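Local coordinates for protein dihydropteroate synthase (Mycobacterium smegmatis, PDB 6OMZ) that probably condenses para-aminobenzoate with 6-hydroxymethyl-7,8-dihydropterin diphosphate to give 7,8-dihydropteroate, the immediate precursor of folates, at residues L209-L212 with P213-V216. The protein carries 1 engineered substitution. Residues are numbered along the deposited sequence; the frame is centred on the assembly and turned at random.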
loop_
_atom_site.group_PDB
_atom_site.type_symbol
_atom_site.label_atom_id
_atom_site.label_comp_id
_atom_site.label_asym_id
_atom_site.label_seq_id
_atom_site.Cartn_x
_atom_site.Cartn_y
_atom_site.Cartn_z
ATOM N N LEU A 209 14.573 -0.695 3.792
ATOM C CA LEU A 209 14.470 -1.941 3.050
ATOM C C LEU A 209 15.569 -2.907 3.461
ATOM O O LEU A 209 15.316 -4.104 3.637
ATOM C CB LEU A 209 14.514 -1.655 1.556
ATOM C CG LEU A 209 13.208 -1.057 1.026
ATOM C CD1 LEU A 209 13.431 -0.649 -0.420
ATOM C CD2 LEU A 209 12.075 -2.098 1.134
ATOM N N HIS A 210 16.794 -2.411 3.639
ATOM C CA HIS A 210 17.832 -3.301 4.144
ATOM C C HIS A 210 17.471 -3.850 5.516
ATOM O O HIS A 210 17.832 -4.991 5.853
ATOM C CB HIS A 210 19.178 -2.594 4.211
ATOM C CG HIS A 210 20.284 -3.491 4.681
ATOM N ND1 HIS A 210 20.659 -3.583 6.005
ATOM C CD2 HIS A 210 21.048 -4.388 4.009
ATOM C CE1 HIS A 210 21.636 -4.468 6.124
ATOM N NE2 HIS A 210 21.891 -4.972 4.927
ATOM N N ALA A 211 16.761 -3.060 6.319
ATOM C CA ALA A 211 16.349 -3.479 7.650
ATOM C C ALA A 211 15.000 -4.179 7.650
ATOM O O ALA A 211 14.442 -4.406 8.724
ATOM C CB ALA A 211 16.318 -2.276 8.597
ATOM N N LEU A 212 14.471 -4.528 6.476
ATOM C CA LEU A 212 13.209 -5.259 6.424
ATOM C C LEU A 212 13.185 -6.496 7.321
ATOM O O LEU A 212 12.175 -6.686 8.016
ATOM C CB LEU A 212 12.876 -5.614 4.964
ATOM C CG LEU A 212 11.545 -6.315 4.678
ATOM C CD1 LEU A 212 10.376 -5.542 5.290
ATOM C CD2 LEU A 212 11.355 -6.490 3.164
ATOM N N PRO A 213 14.225 -7.352 7.379
ATOM C CA PRO A 213 14.172 -8.483 8.325
ATOM C C PRO A 213 13.920 -8.061 9.767
ATOM O O PRO A 213 13.196 -8.759 10.493
ATOM C CB PRO A 213 15.555 -9.131 8.173
ATOM C CG PRO A 213 15.978 -8.775 6.788
ATOM C CD PRO A 213 15.443 -7.400 6.543
ATOM N N ASP A 214 14.515 -6.944 10.200
ATOM C CA ASP A 214 14.262 -6.428 11.548
ATOM C C ASP A 214 12.779 -6.167 11.756
ATOM O O ASP A 214 12.208 -6.516 12.794
ATOM C CB ASP A 214 15.046 -5.135 11.791
ATOM C CG ASP A 214 16.508 -5.373 12.081
ATOM O OD1 ASP A 214 16.926 -6.549 12.147
ATOM O OD2 ASP A 214 17.243 -4.369 12.244
ATOM N N LEU A 215 12.137 -5.540 10.769
ATOM C CA LEU A 215 10.725 -5.215 10.911
ATOM C C LEU A 215 9.869 -6.477 10.814
ATOM O O LEU A 215 8.893 -6.636 11.558
ATOM C CB LEU A 215 10.341 -4.173 9.854
ATOM C CG LEU A 215 9.106 -3.290 10.050
ATOM C CD1 LEU A 215 9.218 -2.409 11.320
ATOM C CD2 LEU A 215 8.909 -2.418 8.825
ATOM N N VAL A 216 10.240 -7.401 9.919
ATOM C CA VAL A 216 9.575 -8.701 9.857
ATOM C C VAL A 216 9.701 -9.429 11.193
ATOM O O VAL A 216 8.763 -10.097 11.656
ATOM C CB VAL A 216 10.158 -9.525 8.689
ATOM C CG1 VAL A 216 9.654 -10.963 8.729
ATOM C CG2 VAL A 216 9.793 -8.855 7.359
#
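L212 and V216, one helical turn apart, lean against each other with a single branch each: CD1 of L212 meets CG2 of V216 at 3.9 Å, the two side chains running at a slant to one another. On the leucine, CG standing anti to the backbone N (chi1 -176°) carries the branched end toward V216, while on V216 it is CG2, the methyl beside its own backbone N, that faces back along the helix. That same methyl also lies 3.3 Å from the carbonyl O of L212, so it packs beside the very oxygen that accepts the amide of V216. The bond in question, V216 N to L212 O, is short at 2.8 Å and almost straight. A second i to i+4 bond, from L215 N to A211 O, is longer (3.3 Å) but stays in the carbonyl plane.

P213 suits the first turn, where amides have no carbonyl four residues back within the same helix, so its hydrogen-less N forfeits no helical bond; its CD rests 3.5 Å from CB of L212 and 3.5 Å from the carbonyl O of H210. D214 lays its CB 3.2 Å from the A211 carbonyl O. L212 and L215 both touch V222, and L215 continues onto R170 and L173 of helix 165-182.

Just before, the backbone hydrogen bond from L212 N to L209 O, three residues back, spans the end of helix 202-210. The whole is a break between consecutive helices, A211 leaving helical geometry after 202-210 and serving as N-cap of 212-216, with proline at N2, leading to strand 223-224 of the eight-stranded parallel TIM barrel of the pterin-binding enzymes.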